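PDB 2PWY: tRNA (adenine(58)-N(1))-methyltransferase TrmI from Thermus thermophilus, which catalyses the S-adenosyl-L-methionine-dependent methylation of adenosine 58 in tRNA to N(1)-methyladenosine and is required for growth at extreme temperatures. Local coordinates for residues L92-G106 against L114-E128. Numbering follows the deposited sequence.
With SAH (S-adenosyl-L-homocysteine), chain E.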
# COMPACT_ATOMS: atom_id res chain seq x y z
N LEU A 92 10.91 3.40 19.34
CA LEU A 92 11.79 3.85 20.42
C LEU A 92 11.55 3.09 21.73
O LEU A 92 12.35 3.20 22.68
CB LEU A 92 11.63 5.35 20.64
CG LEU A 92 12.30 6.27 19.61
CD1 LEU A 92 11.72 7.66 19.68
CD2 LEU A 92 13.82 6.30 19.77
N ASP A 93 10.47 2.31 21.76
CA ASP A 93 10.11 1.49 22.92
C ASP A 93 10.05 2.34 24.20
O ASP A 93 10.65 1.99 25.23
CB ASP A 93 11.08 0.30 23.06
CG ASP A 93 10.64 -0.66 24.14
OD1 ASP A 93 9.43 -0.98 24.17
OD2 ASP A 93 11.51 -1.08 24.94
N LEU A 94 9.36 3.47 24.13
CA LEU A 94 9.29 4.39 25.26
C LEU A 94 8.21 4.00 26.25
O LEU A 94 7.07 3.72 25.87
CB LEU A 94 9.04 5.83 24.78
CG LEU A 94 10.12 6.41 23.87
CD1 LEU A 94 9.71 7.78 23.44
CD2 LEU A 94 11.50 6.44 24.56
N ALA A 95 8.59 3.99 27.53
CA ALA A 95 7.71 3.64 28.63
C ALA A 95 7.80 4.76 29.67
O ALA A 95 8.73 5.57 29.64
CB ALA A 95 8.13 2.31 29.23
N PRO A 96 6.82 4.82 30.59
CA PRO A 96 6.88 5.87 31.61
C PRO A 96 8.20 5.88 32.38
O PRO A 96 8.71 4.82 32.75
CB PRO A 96 5.72 5.53 32.54
CG PRO A 96 4.74 4.80 31.66
CD PRO A 96 5.61 3.99 30.73
N GLY A 97 8.72 7.08 32.62
CA GLY A 97 9.92 7.26 33.43
C GLY A 97 11.18 7.36 32.61
O GLY A 97 12.25 7.71 33.14
N MET A 98 11.08 7.04 31.31
CA MET A 98 12.26 7.07 30.45
C MET A 98 12.69 8.49 30.10
O MET A 98 11.91 9.44 30.22
CB MET A 98 12.02 6.26 29.18
CG MET A 98 12.14 4.76 29.41
SD MET A 98 11.94 3.83 27.88
CE MET A 98 11.94 2.14 28.48
N ARG A 99 13.93 8.61 29.62
CA ARG A 99 14.52 9.89 29.23
C ARG A 99 14.84 9.81 27.74
O ARG A 99 15.61 8.94 27.32
CB ARG A 99 15.77 10.16 30.05
CG ARG A 99 15.52 10.13 31.55
CD ARG A 99 16.80 10.27 32.37
NE ARG A 99 17.17 11.66 32.60
CZ ARG A 99 18.19 12.27 32.00
NH1 ARG A 99 18.94 11.60 31.14
NH2 ARG A 99 18.48 13.54 32.28
N VAL A 100 14.23 10.69 26.96
CA VAL A 100 14.39 10.66 25.51
C VAL A 100 14.98 11.96 24.99
O VAL A 100 14.55 13.05 25.39
CB VAL A 100 13.05 10.29 24.79
CG1 VAL A 100 11.93 11.31 25.10
CG2 VAL A 100 13.26 10.14 23.29
N LEU A 101 15.96 11.83 24.10
CA LEU A 101 16.61 12.98 23.47
C LEU A 101 15.92 13.25 22.14
O LEU A 101 15.67 12.32 21.37
CB LEU A 101 18.09 12.66 23.24
CG LEU A 101 18.99 13.78 22.71
CD1 LEU A 101 19.13 14.92 23.72
CD2 LEU A 101 20.37 13.16 22.33
N GLU A 102 15.64 14.53 21.87
CA GLU A 102 14.97 14.91 20.63
C GLU A 102 15.65 16.08 19.94
O GLU A 102 16.02 17.06 20.59
CB GLU A 102 13.50 15.31 20.89
CG GLU A 102 12.78 15.75 19.61
CD GLU A 102 11.41 16.39 19.83
OE1 GLU A 102 11.19 17.10 20.84
OE2 GLU A 102 10.53 16.19 18.95
N ALA A 103 15.78 15.99 18.62
CA ALA A 103 16.08 17.17 17.80
C ALA A 103 15.53 16.95 16.38
O ALA A 103 15.54 15.81 15.90
CB ALA A 103 17.59 17.44 17.76
N GLY A 104 15.03 17.99 15.71
CA GLY A 104 14.82 19.33 16.30
C GLY A 104 13.40 19.48 16.83
O GLY A 104 12.47 18.86 16.31
N THR A 105 13.22 20.30 17.88
CA THR A 105 11.88 20.51 18.45
C THR A 105 10.86 20.87 17.37
O THR A 105 9.72 20.38 17.39
CB THR A 105 11.90 21.58 19.57
OG1 THR A 105 13.05 21.39 20.40
CG2 THR A 105 10.65 21.48 20.44
N GLY A 106 11.27 21.72 16.42
CA GLY A 106 10.43 22.09 15.29
C GLY A 106 9.23 22.90 15.73
O GLY A 106 9.39 24.05 16.15
N LEU A 114 6.20 12.29 22.39
CA LEU A 114 7.28 11.85 23.29
C LEU A 114 6.95 12.11 24.77
O LEU A 114 7.18 11.26 25.65
CB LEU A 114 8.60 12.53 22.90
CG LEU A 114 9.17 12.25 21.49
CD1 LEU A 114 10.44 13.10 21.28
CD2 LEU A 114 9.44 10.77 21.25
N ALA A 115 6.39 13.29 25.03
CA ALA A 115 6.06 13.72 26.40
C ALA A 115 4.95 12.86 27.03
O ALA A 115 5.04 12.52 28.20
CB ALA A 115 5.68 15.21 26.40
N ARG A 116 3.93 12.49 26.25
CA ARG A 116 2.93 11.53 26.72
C ARG A 116 3.54 10.20 27.07
O ARG A 116 3.17 9.59 28.08
CB ARG A 116 1.87 11.27 25.66
CG ARG A 116 0.81 12.34 25.55
CD ARG A 116 -0.27 11.84 24.63
NE ARG A 116 -1.42 12.73 24.67
CZ ARG A 116 -2.55 12.54 24.00
NH1 ARG A 116 -2.69 11.49 23.20
NH2 ARG A 116 -3.53 13.43 24.13
N ALA A 117 4.43 9.72 26.20
CA ALA A 117 5.02 8.39 26.35
C ALA A 117 5.87 8.25 27.60
O ALA A 117 5.81 7.22 28.27
CB ALA A 117 5.82 8.01 25.11
N VAL A 118 6.64 9.27 27.95
CA VAL A 118 7.55 9.13 29.10
C VAL A 118 6.92 9.61 30.39
O VAL A 118 7.36 9.24 31.48
CB VAL A 118 8.93 9.81 28.84
CG1 VAL A 118 9.57 9.27 27.56
CG2 VAL A 118 8.80 11.32 28.77
N GLY A 119 5.88 10.45 30.27
CA GLY A 119 5.08 10.89 31.42
C GLY A 119 5.78 11.78 32.43
O GLY A 119 6.94 12.15 32.25
N GLU A 120 5.08 12.10 33.51
CA GLU A 120 5.55 13.13 34.46
C GLU A 120 6.87 12.82 35.16
O GLU A 120 7.57 13.72 35.63
CB GLU A 120 4.46 13.48 35.48
CG GLU A 120 4.04 12.33 36.36
CD GLU A 120 2.91 12.68 37.32
OE1 GLU A 120 2.21 13.71 37.10
OE2 GLU A 120 2.72 11.93 38.29
N LYS A 121 7.20 11.53 35.26
CA LYS A 121 8.46 11.14 35.88
C LYS A 121 9.56 10.92 34.86
O LYS A 121 10.73 10.71 35.22
CB LYS A 121 8.24 9.91 36.77
CG LYS A 121 7.37 10.24 37.98
CD LYS A 121 7.20 9.07 38.93
CE LYS A 121 6.42 9.52 40.17
NZ LYS A 121 6.12 8.38 41.08
N GLY A 122 9.20 11.01 33.58
CA GLY A 122 10.16 10.92 32.50
C GLY A 122 10.69 12.28 32.07
O GLY A 122 10.44 13.30 32.74
N LEU A 123 11.42 12.30 30.96
CA LEU A 123 12.00 13.53 30.46
C LEU A 123 12.12 13.50 28.96
O LEU A 123 12.59 12.51 28.39
CB LEU A 123 13.39 13.75 31.08
CG LEU A 123 14.21 14.91 30.51
CD1 LEU A 123 13.63 16.27 30.92
CD2 LEU A 123 15.68 14.79 30.88
N VAL A 124 11.70 14.59 28.32
CA VAL A 124 12.01 14.83 26.91
C VAL A 124 13.05 15.97 26.92
O VAL A 124 12.76 17.09 27.35
CB VAL A 124 10.74 15.24 26.09
CG1 VAL A 124 11.10 15.46 24.60
CG2 VAL A 124 9.63 14.19 26.24
N GLU A 125 14.27 15.66 26.49
CA GLU A 125 15.34 16.63 26.39
C GLU A 125 15.39 17.07 24.94
O GLU A 125 15.92 16.35 24.10
CB GLU A 125 16.65 15.93 26.76
CG GLU A 125 17.80 16.85 27.06
CD GLU A 125 17.86 17.15 28.54
OE1 GLU A 125 18.44 16.34 29.28
OE2 GLU A 125 17.29 18.18 28.94
N SER A 126 14.83 18.24 24.64
CA SER A 126 14.59 18.61 23.25
C SER A 126 15.44 19.79 22.80
O SER A 126 15.54 20.80 23.51
CB SER A 126 13.09 18.93 23.06
OG SER A 126 12.77 19.05 21.69
N TYR A 127 16.06 19.67 21.63
CA TYR A 127 16.96 20.71 21.11
C TYR A 127 16.43 21.31 19.83
O TYR A 127 15.95 20.60 18.96
CB TYR A 127 18.37 20.15 20.84
CG TYR A 127 19.11 19.92 22.12
CD1 TYR A 127 20.08 20.81 22.56
CD2 TYR A 127 18.79 18.83 22.94
CE1 TYR A 127 20.74 20.61 23.78
CE2 TYR A 127 19.44 18.63 24.15
CZ TYR A 127 20.40 19.53 24.56
OH TYR A 127 21.04 19.33 25.76
N GLU A 128 16.53 22.64 19.72
CA GLU A 128 16.12 23.33 18.50
C GLU A 128 17.07 24.49 18.22
O GLU A 128 17.25 25.35 19.07
CB GLU A 128 14.67 23.83 18.65
CG GLU A 128 14.18 24.77 17.54
CD GLU A 128 14.31 24.18 16.15
OE1 GLU A 128 13.68 23.12 15.87
OE2 GLU A 128 15.02 24.79 15.33
N SAH E . 9.34 16.86 14.69
CA SAH E . 9.07 18.33 14.69
CB SAH E . 9.46 18.97 13.36
CG SAH E . 10.98 19.09 13.20
SD SAH E . 11.36 20.08 11.73
C SAH E . 7.60 18.55 14.99
O SAH E . 6.83 17.57 15.07
OXT SAH E . 7.16 19.69 15.18
C5' SAH E . 13.16 20.02 11.93
C4' SAH E . 13.67 21.05 12.95
O4' SAH E . 14.98 20.70 13.34
C3' SAH E . 13.75 22.50 12.43
O3' SAH E . 13.05 23.34 13.34
C2' SAH E . 15.25 22.81 12.41
O2' SAH E . 15.56 24.13 12.77
C1' SAH E . 15.77 21.88 13.48
N9 SAH E . 17.16 21.39 13.35
C8 SAH E . 17.75 20.88 12.24
N7 SAH E . 18.99 20.47 12.59
C5 SAH E . 19.17 20.66 13.92
C6 SAH E . 20.25 20.41 14.78
N6 SAH E . 21.39 19.85 14.33
N1 SAH E . 20.10 20.74 16.12
C2 SAH E . 18.94 21.31 16.59
N3 SAH E . 17.89 21.56 15.72
C4 SAH E . 18.01 21.23 14.41
O HOH W 1 4.51 5.05 27.41
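Leu-114 forks over the sheet face that carries Val-100 and Glu-102: its CD1 lies against the carboxylate carbon CD of Glu-102 (3.7 Å), while its CD2 meets CD1 of Leu-94 (3.7 Å). One turn on, Val-118 sets CG1 against CG1 of Val-100 and CG2 against CG2 of Val-124, which seats helix 109-118 on both strands. Strands 99-103 and 123-128 run parallel, joined by alternating backbone bonds from Leu-123 N to Met-98 O through Tyr-127 N to Glu-102 O. With CG anti to the backbone N (chi1 179°), the extended Glu-102 chain stands off the sheet and leans toward strand 123-128, where Ser-126 OG meets its OE1 from above the carboxylate plane (2.6 Å). Ser-126 OG in turn accepts from Thr-105 OG1 (2.7 Å), a buried chain of hydrogen bonds; Thr-111 also bonds to OE1. On the other face, CD1 of Leu-101 packs 3.7 Å from CE2 of Tyr-127, and CD2 of Leu-123 lies over one face of the Arg-99 guanidinium, whose NH1 bonds to Ala-166 O. At the C-terminal ends, Glu-128 grips the ribose of S-adenosyl-L-homocysteine, as the acidic residue ending the second strand does in class I methyltransferases, OE1 accepting from O3' (2.6 Å) and OE2 from O2' (2.7 Å). Gly-106 N holds OE1 from its anti side (2.8 Å), linking the glycine-rich loop to this carboxylate. Strand 99-103, helix 109-118 and strand 123-128 make a beta-alpha-beta unit of the Rossmann-like sheet, with strand 167-173 beside 99-103, strand 150-154 beside 123-128, and helix 131-144 reaching Thr-105 and Glu-128.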